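Local coordinates for isatin hydrolase (Ralstonia solanacearum, PDB 5NMP), which binds a manganese ion and hydrolyses isatin, probably opening its lactam ring to give isatinate, as a member of the metal-dependent cyclase family, at residues G46-F51 / E75-H80; E104-P109 / L244-K249; G145-F150 / Y225-L230; T152-R157 / V196-T201; N200-Q205 / A212-T217. One frame throughout, in Å; residues are numbered along the deposited sequence.

Contact 1 (G46-F51 / E75-H80); sequences GQVQPF and EHTGTH. With MN (manganese (II) ion), chain K.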
# COMPACT_ATOMS: atom_id res chain seq x y z
N GLY A 46 23.10 14.76 0.78
CA GLY A 46 21.75 15.21 0.48
C GLY A 46 20.78 14.71 1.52
O GLY A 46 20.92 13.59 2.03
N GLN A 47 19.77 15.52 1.84
CA GLN A 47 18.85 15.20 2.92
C GLN A 47 17.45 14.84 2.42
O GLN A 47 17.00 15.37 1.40
CB GLN A 47 18.75 16.38 3.90
CG GLN A 47 20.09 16.89 4.39
CD GLN A 47 20.80 15.91 5.29
OE1 GLN A 47 20.17 15.12 6.00
NE2 GLN A 47 22.13 15.94 5.27
N VAL A 48 16.78 13.95 3.13
CA VAL A 48 15.39 13.63 2.84
C VAL A 48 14.46 14.70 3.42
O VAL A 48 14.72 15.23 4.50
CB VAL A 48 15.00 12.23 3.39
CG1 VAL A 48 15.25 12.15 4.89
CG2 VAL A 48 13.55 11.90 3.06
N GLN A 49 13.41 15.04 2.68
CA GLN A 49 12.42 15.98 3.17
C GLN A 49 11.57 15.34 4.26
O GLN A 49 11.29 14.14 4.21
CB GLN A 49 11.51 16.46 2.04
CG GLN A 49 12.08 17.59 1.21
CD GLN A 49 11.13 18.05 0.12
OE1 GLN A 49 10.16 17.36 -0.20
NE2 GLN A 49 11.41 19.21 -0.46
N PRO A 50 11.18 16.14 5.27
CA PRO A 50 10.20 15.68 6.25
C PRO A 50 8.81 15.61 5.63
O PRO A 50 8.62 16.09 4.51
CB PRO A 50 10.27 16.76 7.34
CG PRO A 50 10.73 17.98 6.62
CD PRO A 50 11.67 17.50 5.55
N PHE A 51 7.85 15.00 6.32
CA PHE A 51 6.49 14.91 5.80
C PHE A 51 5.76 16.24 5.97
O PHE A 51 5.61 16.73 7.09
CB PHE A 51 5.73 13.79 6.50
CG PHE A 51 4.35 13.55 5.95
CD1 PHE A 51 3.24 14.13 6.54
CD2 PHE A 51 4.17 12.77 4.82
CE1 PHE A 51 1.97 13.91 6.03
CE2 PHE A 51 2.90 12.55 4.30
CZ PHE A 51 1.80 13.13 4.90
N GLU A 75 10.88 9.04 -0.30
CA GLU A 75 10.65 7.61 -0.47
C GLU A 75 10.87 6.88 0.85
O GLU A 75 10.19 5.90 1.14
CB GLU A 75 11.57 7.03 -1.55
CG GLU A 75 11.34 7.58 -2.94
CD GLU A 75 12.40 7.11 -3.93
OE1 GLU A 75 13.55 6.86 -3.50
OE2 GLU A 75 12.09 7.00 -5.13
N HIS A 76 11.81 7.37 1.64
CA HIS A 76 12.16 6.74 2.90
C HIS A 76 11.65 7.54 4.09
O HIS A 76 12.41 8.00 4.94
CB HIS A 76 13.68 6.54 2.98
CG HIS A 76 14.21 5.65 1.91
ND1 HIS A 76 14.60 4.35 2.14
CD2 HIS A 76 14.40 5.86 0.58
CE1 HIS A 76 15.02 3.80 1.02
NE2 HIS A 76 14.91 4.70 0.05
N THR A 77 10.33 7.71 4.13
CA THR A 77 9.65 8.46 5.17
C THR A 77 8.72 7.55 5.95
O THR A 77 7.91 6.83 5.36
CB THR A 77 8.84 9.64 4.57
OG1 THR A 77 9.73 10.56 3.93
CG2 THR A 77 8.04 10.36 5.65
N GLY A 78 8.83 7.58 7.28
CA GLY A 78 7.96 6.78 8.14
C GLY A 78 8.06 5.29 7.90
O GLY A 78 9.12 4.77 7.55
N THR A 79 6.94 4.60 8.10
CA THR A 79 6.87 3.18 7.78
C THR A 79 7.06 3.00 6.28
O THR A 79 6.15 3.30 5.50
CB THR A 79 5.52 2.57 8.19
OG1 THR A 79 5.28 2.84 9.58
CG2 THR A 79 5.52 1.07 7.97
N HIS A 80 8.24 2.54 5.87
CA HIS A 80 8.51 2.42 4.44
C HIS A 80 9.26 1.15 4.05
O HIS A 80 9.68 0.36 4.90
CB HIS A 80 9.29 3.65 3.96
CG HIS A 80 10.71 3.70 4.45
ND1 HIS A 80 11.08 4.43 5.55
CD2 HIS A 80 11.84 3.14 3.96
CE1 HIS A 80 12.39 4.31 5.73
NE2 HIS A 80 12.87 3.53 4.78
MN MN K . 14.87 3.25 3.92
O HOH W 1 11.37 11.79 5.98

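Contact 2 (E104-P109 / L244-K249); sequences ENFVAP and LAAPLK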
# COMPACT_ATOMS: atom_id res chain seq x y z
N GLU A 104 4.65 -10.58 -6.81
CA GLU A 104 4.61 -11.73 -5.92
C GLU A 104 5.36 -11.49 -4.61
O GLU A 104 5.03 -12.08 -3.58
CB GLU A 104 5.19 -12.97 -6.62
CG GLU A 104 4.33 -13.52 -7.75
CD GLU A 104 4.44 -12.71 -9.04
OE1 GLU A 104 5.45 -12.00 -9.22
OE2 GLU A 104 3.51 -12.78 -9.87
N ASN A 105 6.36 -10.61 -4.65
CA ASN A 105 7.20 -10.35 -3.48
C ASN A 105 6.57 -9.39 -2.48
O ASN A 105 7.16 -9.10 -1.44
CB ASN A 105 8.56 -9.80 -3.91
CG ASN A 105 9.30 -10.75 -4.83
OD1 ASN A 105 9.73 -11.82 -4.41
ND2 ASN A 105 9.45 -10.35 -6.09
N PHE A 106 5.38 -8.89 -2.79
CA PHE A 106 4.71 -7.93 -1.92
C PHE A 106 3.87 -8.66 -0.86
O PHE A 106 3.26 -8.03 0.00
CB PHE A 106 3.83 -6.98 -2.74
CG PHE A 106 4.59 -6.17 -3.74
CD1 PHE A 106 5.93 -5.88 -3.55
CD2 PHE A 106 3.96 -5.69 -4.88
CE1 PHE A 106 6.63 -5.13 -4.48
CE2 PHE A 106 4.66 -4.94 -5.81
CZ PHE A 106 5.99 -4.65 -5.61
N VAL A 107 3.85 -9.99 -0.95
CA VAL A 107 3.17 -10.82 0.02
C VAL A 107 4.08 -11.97 0.44
O VAL A 107 4.68 -12.64 -0.40
CB VAL A 107 1.83 -11.38 -0.54
CG1 VAL A 107 0.80 -10.27 -0.65
CG2 VAL A 107 2.05 -12.05 -1.89
N ALA A 108 4.20 -12.19 1.75
CA ALA A 108 5.14 -13.19 2.28
C ALA A 108 4.89 -13.49 3.76
O ALA A 108 4.40 -12.63 4.50
CB ALA A 108 6.58 -12.72 2.08
N PRO A 109 5.23 -14.72 4.19
CA PRO A 109 5.18 -15.09 5.60
C PRO A 109 6.22 -14.33 6.42
O PRO A 109 7.16 -13.77 5.84
CB PRO A 109 5.49 -16.59 5.59
CG PRO A 109 5.23 -17.03 4.19
CD PRO A 109 5.58 -15.86 3.33
N LEU A 244 1.28 -8.27 4.30
CA LEU A 244 0.93 -7.53 3.09
C LEU A 244 1.75 -6.25 3.06
O LEU A 244 1.50 -5.32 3.83
CB LEU A 244 -0.57 -7.22 3.05
CG LEU A 244 -1.53 -8.37 3.32
CD1 LEU A 244 -2.98 -7.89 3.25
CD2 LEU A 244 -1.30 -9.53 2.37
N ALA A 245 2.74 -6.19 2.17
CA ALA A 245 3.61 -5.02 2.08
C ALA A 245 3.86 -4.63 0.64
O ALA A 245 4.87 -5.00 0.05
CB ALA A 245 4.93 -5.28 2.80
N ALA A 246 2.93 -3.87 0.07
CA ALA A 246 3.04 -3.42 -1.31
C ALA A 246 3.35 -1.92 -1.38
O ALA A 246 2.57 -1.09 -0.91
CB ALA A 246 1.76 -3.73 -2.07
N PRO A 247 4.51 -1.58 -1.96
CA PRO A 247 4.97 -0.19 -2.08
C PRO A 247 4.32 0.54 -3.25
O PRO A 247 3.86 -0.10 -4.20
CB PRO A 247 6.47 -0.34 -2.30
CG PRO A 247 6.59 -1.64 -3.04
CD PRO A 247 5.49 -2.53 -2.52
N LEU A 248 4.29 1.87 -3.19
CA LEU A 248 3.76 2.68 -4.28
C LEU A 248 4.54 2.41 -5.57
O LEU A 248 5.75 2.19 -5.54
CB LEU A 248 3.83 4.17 -3.94
CG LEU A 248 3.16 4.62 -2.65
CD1 LEU A 248 3.40 6.10 -2.43
CD2 LEU A 248 1.67 4.31 -2.67
N LYS A 249 3.84 2.43 -6.70
CA LYS A 249 4.48 2.18 -7.98
C LYS A 249 5.18 3.43 -8.50
O LYS A 249 4.84 3.95 -9.56
CB LYS A 249 3.46 1.67 -9.00
CG LYS A 249 4.08 0.90 -10.15
CD LYS A 249 3.03 0.19 -10.97
CE LYS A 249 3.67 -0.68 -12.04
NZ LYS A 249 2.66 -1.30 -12.94
O HOH W 2 6.67 -7.27 0.72

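Contact 3 (G145-F150 / Y225-L230); sequences GAWVLF and YGLQCL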
# COMPACT_ATOMS: atom_id res chain seq x y z
N GLY A 145 12.15 -17.60 2.37
CA GLY A 145 11.19 -16.72 1.71
C GLY A 145 10.33 -15.95 2.68
O GLY A 145 9.30 -15.38 2.30
N ALA A 146 10.75 -15.90 3.94
CA ALA A 146 9.98 -15.23 4.98
C ALA A 146 10.66 -13.94 5.43
O ALA A 146 11.88 -13.83 5.41
CB ALA A 146 9.78 -16.15 6.17
N TRP A 147 9.85 -12.96 5.84
CA TRP A 147 10.37 -11.78 6.51
C TRP A 147 10.94 -12.15 7.87
O TRP A 147 10.41 -13.02 8.56
CB TRP A 147 9.28 -10.71 6.71
CG TRP A 147 8.89 -9.95 5.49
CD1 TRP A 147 7.78 -10.16 4.72
CD2 TRP A 147 9.58 -8.84 4.91
NE1 TRP A 147 7.75 -9.25 3.69
CE2 TRP A 147 8.84 -8.42 3.79
CE3 TRP A 147 10.75 -8.15 5.24
CZ2 TRP A 147 9.24 -7.36 2.98
CZ3 TRP A 147 11.15 -7.09 4.43
CH2 TRP A 147 10.39 -6.71 3.32
N VAL A 148 12.02 -11.49 8.25
CA VAL A 148 12.50 -11.56 9.62
C VAL A 148 12.21 -10.23 10.30
O VAL A 148 12.89 -9.23 10.05
CB VAL A 148 14.00 -11.89 9.70
CG1 VAL A 148 14.47 -11.89 11.14
CG2 VAL A 148 14.27 -13.23 9.04
N LEU A 149 11.19 -10.21 11.16
CA LEU A 149 10.80 -8.98 11.84
C LEU A 149 11.48 -8.86 13.20
O LEU A 149 11.24 -9.67 14.10
CB LEU A 149 9.28 -8.91 11.98
CG LEU A 149 8.51 -8.98 10.66
CD1 LEU A 149 7.02 -8.77 10.87
CD2 LEU A 149 9.05 -7.97 9.65
N PHE A 150 12.34 -7.86 13.33
CA PHE A 150 13.13 -7.62 14.53
C PHE A 150 12.35 -6.76 15.53
O PHE A 150 12.34 -5.53 15.42
CB PHE A 150 14.45 -6.95 14.14
CG PHE A 150 15.45 -6.86 15.26
CD1 PHE A 150 15.39 -7.72 16.35
CD2 PHE A 150 16.46 -5.91 15.22
CE1 PHE A 150 16.32 -7.63 17.37
CE2 PHE A 150 17.40 -5.81 16.24
CZ PHE A 150 17.33 -6.67 17.32
N TYR A 225 14.93 -7.32 0.47
CA TYR A 225 14.20 -6.09 0.79
C TYR A 225 14.25 -5.73 2.28
O TYR A 225 14.66 -6.54 3.11
CB TYR A 225 12.74 -6.22 0.34
CG TYR A 225 12.59 -6.90 -1.00
CD1 TYR A 225 12.89 -6.23 -2.18
CD2 TYR A 225 12.14 -8.21 -1.09
CE1 TYR A 225 12.75 -6.84 -3.41
CE2 TYR A 225 11.99 -8.83 -2.32
CZ TYR A 225 12.30 -8.14 -3.47
OH TYR A 225 12.16 -8.76 -4.69
N GLY A 226 13.83 -4.51 2.60
CA GLY A 226 13.80 -4.05 3.97
C GLY A 226 12.52 -3.31 4.35
O GLY A 226 11.86 -2.71 3.51
N LEU A 227 12.18 -3.38 5.64
CA LEU A 227 11.05 -2.63 6.18
C LEU A 227 11.49 -1.83 7.40
O LEU A 227 12.28 -2.32 8.21
CB LEU A 227 9.90 -3.57 6.55
CG LEU A 227 9.08 -4.14 5.39
CD1 LEU A 227 8.08 -5.16 5.89
CD2 LEU A 227 8.37 -3.02 4.64
N GLN A 228 11.00 -0.60 7.51
CA GLN A 228 11.42 0.28 8.60
C GLN A 228 10.23 0.95 9.28
O GLN A 228 9.17 1.12 8.68
CB GLN A 228 12.40 1.33 8.08
CG GLN A 228 13.67 0.72 7.48
CD GLN A 228 14.63 1.76 6.95
OE1 GLN A 228 14.53 2.94 7.27
NE2 GLN A 228 15.59 1.32 6.14
N CYS A 229 10.43 1.33 10.55
CA CYS A 229 9.43 2.02 11.35
C CYS A 229 8.14 1.23 11.49
O CYS A 229 7.04 1.77 11.35
CB CYS A 229 9.13 3.40 10.75
SG CYS A 229 10.53 4.54 10.83
N LEU A 230 8.27 -0.06 11.78
CA LEU A 230 7.12 -0.91 12.04
C LEU A 230 6.67 -0.77 13.49
O LEU A 230 7.46 -0.43 14.37
CB LEU A 230 7.45 -2.37 11.74
CG LEU A 230 7.78 -2.75 10.29
CD1 LEU A 230 8.21 -4.20 10.23
CD2 LEU A 230 6.59 -2.51 9.38

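Contact 4 (T152-R157 / V196-T201); sequences TDWSLR and VETINT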
# COMPACT_ATOMS: atom_id res chain seq x y z
N THR A 152 11.77 -4.81 18.84
CA THR A 152 12.61 -4.15 19.83
C THR A 152 11.83 -3.20 20.73
O THR A 152 12.39 -2.61 21.65
CB THR A 152 13.73 -3.34 19.15
OG1 THR A 152 13.15 -2.41 18.24
CG2 THR A 152 14.68 -4.27 18.40
N ASP A 153 10.53 -3.06 20.46
CA ASP A 153 9.66 -2.09 21.15
C ASP A 153 10.14 -0.65 20.97
O ASP A 153 9.75 0.24 21.73
CB ASP A 153 9.54 -2.42 22.65
CG ASP A 153 8.47 -3.46 22.93
OD1 ASP A 153 7.97 -4.09 21.97
OD2 ASP A 153 8.14 -3.66 24.12
N TRP A 154 10.97 -0.43 19.96
CA TRP A 154 11.52 0.90 19.68
C TRP A 154 10.43 1.86 19.20
O TRP A 154 10.57 3.08 19.33
CB TRP A 154 12.63 0.80 18.63
CG TRP A 154 13.53 1.98 18.60
CD1 TRP A 154 13.39 3.11 17.84
CD2 TRP A 154 14.73 2.17 19.36
NE1 TRP A 154 14.42 3.98 18.08
CE2 TRP A 154 15.26 3.42 19.01
CE3 TRP A 154 15.40 1.39 20.30
CZ2 TRP A 154 16.44 3.92 19.57
CZ3 TRP A 154 16.57 1.88 20.86
CH2 TRP A 154 17.08 3.14 20.49
N SER A 155 9.36 1.31 18.65
CA SER A 155 8.25 2.10 18.13
C SER A 155 7.57 2.95 19.20
O SER A 155 6.85 3.90 18.88
CB SER A 155 7.22 1.19 17.46
OG SER A 155 6.76 0.20 18.36
N LEU A 156 7.78 2.61 20.46
CA LEU A 156 7.18 3.35 21.56
C LEU A 156 7.85 4.71 21.78
O LEU A 156 7.37 5.54 22.54
CB LEU A 156 7.23 2.53 22.85
CG LEU A 156 6.50 1.18 22.84
CD1 LEU A 156 6.68 0.47 24.18
CD2 LEU A 156 5.02 1.37 22.52
N ARG A 157 8.97 4.92 21.10
CA ARG A 157 9.72 6.17 21.21
C ARG A 157 9.24 7.22 20.20
O ARG A 157 9.76 8.33 20.16
CB ARG A 157 11.22 5.92 21.00
CG ARG A 157 11.89 5.08 22.06
CD ARG A 157 13.23 4.56 21.54
NE ARG A 157 13.97 3.78 22.53
CZ ARG A 157 15.08 4.20 23.13
NH1 ARG A 157 15.58 5.39 22.84
NH2 ARG A 157 15.68 3.42 24.02
N VAL A 196 12.33 -3.77 10.73
CA VAL A 196 12.68 -3.18 12.02
C VAL A 196 11.66 -2.13 12.49
O VAL A 196 10.78 -1.72 11.74
CB VAL A 196 14.08 -2.54 11.98
CG1 VAL A 196 15.13 -3.59 11.68
CG2 VAL A 196 14.12 -1.42 10.95
N GLU A 197 11.80 -1.70 13.74
CA GLU A 197 10.97 -0.63 14.29
C GLU A 197 11.71 0.71 14.27
O GLU A 197 11.12 1.76 14.53
CB GLU A 197 10.53 -0.95 15.72
CG GLU A 197 9.84 -2.29 15.88
CD GLU A 197 9.30 -2.50 17.29
OE1 GLU A 197 9.33 -3.65 17.77
OE2 GLU A 197 8.85 -1.51 17.91
N THR A 198 13.00 0.65 13.97
CA THR A 198 13.83 1.85 13.94
C THR A 198 13.82 2.50 12.56
O THR A 198 13.21 1.99 11.63
CB THR A 198 15.29 1.53 14.34
OG1 THR A 198 15.75 0.40 13.58
CG2 THR A 198 15.39 1.21 15.82
N ILE A 199 14.52 3.63 12.45
CA ILE A 199 14.62 4.36 11.19
C ILE A 199 15.75 3.77 10.33
O ILE A 199 16.03 4.27 9.24
CB ILE A 199 14.88 5.87 11.45
CG1 ILE A 199 14.54 6.72 10.22
CG2 ILE A 199 16.32 6.10 11.87
CD1 ILE A 199 13.12 6.60 9.76
N ASN A 200 16.37 2.71 10.81
CA ASN A 200 17.46 2.06 10.08
C ASN A 200 17.45 0.55 10.32
O ASN A 200 17.30 0.10 11.45
CB ASN A 200 18.81 2.66 10.49
CG ASN A 200 19.94 2.29 9.54
OD1 ASN A 200 19.83 1.37 8.74
ND2 ASN A 200 21.05 3.02 9.64
N THR A 201 17.59 -0.25 9.26
CA THR A 201 17.64 -1.70 9.42
C THR A 201 18.95 -2.12 10.05
O THR A 201 19.04 -3.16 10.69
CB THR A 201 17.47 -2.46 8.08
OG1 THR A 201 18.47 -2.02 7.15
CG2 THR A 201 16.08 -2.23 7.50
O HOH W 3 13.24 -3.26 15.57

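Contact 5 (N200-Q205 / A212-T217); sequences NTDAGQ and AYPCHT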
# COMPACT_ATOMS: atom_id res chain seq x y z
N ASN A 200 16.37 2.71 10.81
CA ASN A 200 17.46 2.06 10.08
C ASN A 200 17.45 0.55 10.32
O ASN A 200 17.30 0.10 11.45
CB ASN A 200 18.81 2.66 10.49
CG ASN A 200 19.94 2.29 9.54
OD1 ASN A 200 19.83 1.37 8.74
ND2 ASN A 200 21.05 3.02 9.64
N THR A 201 17.59 -0.25 9.26
CA THR A 201 17.64 -1.70 9.42
C THR A 201 18.95 -2.12 10.05
O THR A 201 19.04 -3.16 10.69
CB THR A 201 17.47 -2.46 8.08
OG1 THR A 201 18.47 -2.02 7.15
CG2 THR A 201 16.08 -2.23 7.50
N ASP A 202 19.98 -1.30 9.85
CA ASP A 202 21.28 -1.55 10.44
C ASP A 202 21.42 -0.90 11.80
O ASP A 202 20.71 0.06 12.12
CB ASP A 202 22.39 -1.03 9.52
CG ASP A 202 22.71 -1.99 8.40
OD1 ASP A 202 23.38 -3.00 8.67
OD2 ASP A 202 22.28 -1.73 7.26
N ALA A 203 22.32 -1.44 12.62
CA ALA A 203 22.68 -0.80 13.87
C ALA A 203 23.33 0.54 13.57
O ALA A 203 24.14 0.65 12.65
CB ALA A 203 23.61 -1.68 14.68
N GLY A 204 22.96 1.56 14.33
CA GLY A 204 23.44 2.91 14.09
C GLY A 204 24.95 3.03 14.04
O GLY A 204 25.49 3.79 13.24
N GLN A 205 25.63 2.27 14.89
CA GLN A 205 27.08 2.36 15.01
C GLN A 205 27.82 1.51 13.98
O GLN A 205 29.05 1.49 13.96
CB GLN A 205 27.51 1.96 16.42
CG GLN A 205 27.10 2.95 17.49
CD GLN A 205 27.75 4.31 17.30
OE1 GLN A 205 28.95 4.47 17.56
NE2 GLN A 205 26.98 5.28 16.85
N ALA A 212 30.68 -1.43 6.37
CA ALA A 212 29.69 -0.50 6.89
C ALA A 212 28.27 -0.85 6.47
O ALA A 212 28.02 -1.17 5.31
CB ALA A 212 30.03 0.92 6.44
N TYR A 213 27.34 -0.77 7.43
CA TYR A 213 25.93 -1.07 7.20
C TYR A 213 25.73 -2.41 6.50
O TYR A 213 25.25 -2.45 5.37
CB TYR A 213 25.27 0.04 6.38
CG TYR A 213 25.13 1.35 7.12
CD1 TYR A 213 24.88 1.37 8.49
CD2 TYR A 213 25.25 2.56 6.46
CE1 TYR A 213 24.75 2.56 9.17
CE2 TYR A 213 25.13 3.76 7.14
CZ TYR A 213 24.87 3.75 8.49
OH TYR A 213 24.75 4.95 9.17
N PRO A 214 26.10 -3.51 7.18
CA PRO A 214 26.09 -4.83 6.55
C PRO A 214 24.71 -5.27 6.06
O PRO A 214 24.62 -5.98 5.06
CB PRO A 214 26.59 -5.76 7.67
CG PRO A 214 26.32 -5.02 8.93
CD PRO A 214 26.51 -3.57 8.59
N CYS A 215 23.65 -4.87 6.76
CA CYS A 215 22.31 -5.30 6.39
C CYS A 215 21.90 -4.68 5.06
O CYS A 215 21.47 -5.39 4.16
CB CYS A 215 21.29 -4.95 7.48
SG CYS A 215 19.68 -5.74 7.28
N HIS A 216 22.05 -3.37 4.93
CA HIS A 216 21.80 -2.69 3.66
C HIS A 216 22.67 -3.27 2.54
O HIS A 216 22.16 -3.59 1.46
CB HIS A 216 22.06 -1.19 3.78
CG HIS A 216 20.89 -0.42 4.31
ND1 HIS A 216 20.68 -0.20 5.65
CD2 HIS A 216 19.86 0.19 3.66
CE1 HIS A 216 19.58 0.51 5.81
NE2 HIS A 216 19.06 0.75 4.62
N THR A 217 23.96 -3.39 2.80
CA THR A 217 24.92 -3.83 1.78
C THR A 217 24.63 -5.25 1.28
O THR A 217 24.61 -5.48 0.07
CB THR A 217 26.36 -3.79 2.31
OG1 THR A 217 26.68 -2.47 2.75
CG2 THR A 217 27.34 -4.21 1.23

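Contact 1 (G46-F51 / E75-H80)
Thr77 and Gln49 meet through a water rather than directly: the water donates to Gln49 O (2.9 Å) and to Thr77 OG1 (2.9 Å) and bridges the two oxygens, while no direct hydrogen bond is made across the segments. Thr77 OG1 is also hydrogen-bonded to Gly74 N. The van der Waals contacts are light. Val48 CG2 stands 4.1 Å from Thr77 OG1, and on the other branch Thr77 CG2, placed anti to its own backbone N (chi1 -63° for OG1), rests 4.2 Å from Phe51 CB.

Residues 76-80 read His-Thr-Gly-Thr-His and, with Asp82, form the HxGTHxD signature of the cyclase family. It is a metal-binding turn, here carrying manganese. His76 binds the ion through ND1 (2.1 Å), His80 through NE2 (2.2 Å), and Asp82 is a further ligand. The turn braces its own ligand: His80 ND1 donates to Gly78 O at 141°, which limits rotation of the ring, while His76 CA sits over one ring face. His76 NE2 in turn bonds to Ser254.

The second subunit closes on the loop 46-51: Asn70 of that chain accepts from Gln49 N, and Ile250 of the same chain packs on Phe51.

Contact 2 (E104-P109 / L244-K249)
Phe106 carries most of this contact, its ring lying beneath the ring of Pro247 while its carbonyl bonds to the backbone. Pro247 CD sits 3.6 Å from the centroid of the Phe106 ring and 19° off the normal, a CH-pi contact over one face. The two side chains cross at about a right angle. Pro247 CD, with CG behind it, comes over the CE1 side of the phenyl. With chi1 at -60°, Phe106 CG stands beside its backbone N, and this swings the ring under residues 245-247. Closer to the backbone, Phe106 CB meets Ala246 CB at 3.9 Å.

The polar part is a single direct bond, Ala245 N to Phe106 O, at 2.9 Å and 163°. Next to it Val107 and Leu244 form an antiparallel, non-hydrogen-bonded pair whose side chains share one sheet face, with Val107 CG1 3.8 Å from Leu244 CD2.

Farther out, a water lies near both Asn105 O and Ala245 O, although it has more acceptors around it than protons to give. Asn105 O also accepts from His192. Arg259 of the second subunit packs on Phe106 and Ala246 and hydrogen-bonds to Pro247 O, so the segment after strand 239-244 and the 3-10 turn are part of the dimer interface.

The Val107-Leu244 pair joins the start of strand 107-114 to strand 239-244. Strand 107-114 continues through the mixed sheet between 239-244 on one flank and 147-151 on the other, where Pro109 pairs with Trp147.

Contact 3 (G145-F150 / Y225-L230)
Trp147 and Leu227 fit together as slab and knob. The isobutyl end of Leu227 rises against one face of the indole, with CD1 3.7 Å from the centroid of the six-membered ring and only 7° off its normal, a CH-pi contact. Leu227 CG comes in at the far end of the same ring, 3.6 Å from Trp147 CH2. That outer corner of the indole rests on Tyr225 CB, which lies 3.8 Å from Trp147 CH2, and on the backbone of Tyr225 and Gly226.

The strands 147-150 and 225-228 run nearly parallel, 29° apart, yet their axes are 8.8 Å from each other and no hydrogen bond joins them. They are second neighbours in the mixed sheet of this fold, with strand 193-195 between them, so long side chains must bridge the gap over one face of it. His192, just before the middle strand, sets its ring edge-to-face with that of Trp147.

Farther along, a smaller interlock repeats the theme. Leu149 CD2 meets Leu230 CD1 at 3.9 Å, the two side chains crossing at about a right angle. Gln228, on the same strand as Leu227, is a manganese-site residue of this protein, though it does not bind the ion in this chain.

Contact 4 (T152-R157 / V196-T201)
In the loops that follow two neighbouring parallel strands, 147-151 and 193-195, Glu197 reaches out from one and is caught by the backbone of the other, at the start of the short 3-10 segment 154-157. Four bonds grip its carboxylate. Thr152 N (2.9 Å) and Asp153 N (3.0 Å) both donate to Glu197 OE1 from the same face, well above the carboxylate plane. Glu197 OE2 accepts from Ser155 N (3.0 Å) and Ser155 OG (2.7 Å) on its anti side, one from each face. The extended glutamate chain slides antiparallel past Thr152, and a water links Thr152 OG1 with Glu197 N. These donors probably keep the carboxylate ionised despite Asp153 nearby, whose own charge is met by Arg151.

Beside this cradle, Thr198 CG2 lies over the five-membered ring of Trp154, 3.4 Å from its centroid and 13° off the normal, in a CH-pi contact. Arg157 covers the opposite face, while Trp154 NE1 bonds to Phe164 O. Thr198 OG1 donates to Asn200 O, two residues on.

The side chain of Thr198 is about 6 Å from that of Gln228, a manganese-site residue that does not bind the ion in this chain. A buried glutamate thus ties the two post-strand loops together near the metal site.

Contact 5 (N200-Q205 / A212-T217)
Asp202 meets the first turn of helix 214-221 head on, and its two oxygens share out the N-H groups there. Asp202 OD1 accepts from Cys215 N at 2.7 Å through its syn lone pair; Asp202 OD2 accepts from His216 N at 2.9 Å in the same manner. The anti lone pair of OD2 is left for His216 ND1, 2.7 Å away and close to the imidazole plane. Carboxylate and ring are thus nearly coplanar, 28° apart, and this His-carboxylate bond fixes how the imidazole is turned. Pro214 N, also near OD1, has no hydrogen to share. An Asx turn, Asp202 N to Asn200 OD1 (2.9 Å), shapes the backbone that presents the carboxylate, and Asn200 OD1 also lies at the edge of the His216 ring.

The side toward Tyr213 is looser and partly exposed. The phenol crosses Asn200 at about a right angle and makes only van der Waals contacts here: Tyr213 CD1 is 3.6 Å from Asp202 CB, and Asn200 ND2 is 3.8 Å from Tyr213 CE1. Ala203 O lies 4.0 Å from Tyr213 CE1, at the ring edge. Tyr213 itself occupies the N-cap position, its O accepting from both Thr217 N and Thr217 OG1.

His216 NE2 hydrogen-bonds a succinate, probably from the crystallisation liquor; the side chain is about 5 Å from the manganese ion and lines the metal pocket. Cys215 and Pro214 rest on helix 179-187, while Thr201 and His216 pack against Gln228 on strand 225-228, the next strand after the helix.

Along the chain, contact 1 closes first; contact 2 then spans a long loop that holds the other three, with contacts 4 and 5 lying between the two segments of contact 3 and sharing Asn200 and Thr201. Contact 3 is the hub, its centre about 4 Å from that of the chain. The centres of contacts 2 and 3 are about 11 Å apart, as are those of 3 and 4. Strand 147-151 neighbours strand 107-114 of contact 2; Leu227 and Leu230 probably hydrogen-bond to Val196 of contact 4, as do His80 and Thr79 to Gln228 and Cys229. Contacts 1, 3 and 5 converge on the manganese pocket. Contacts 1 and 2 touch the second subunit, so contact 1 brings the metal site close to the dimer interface.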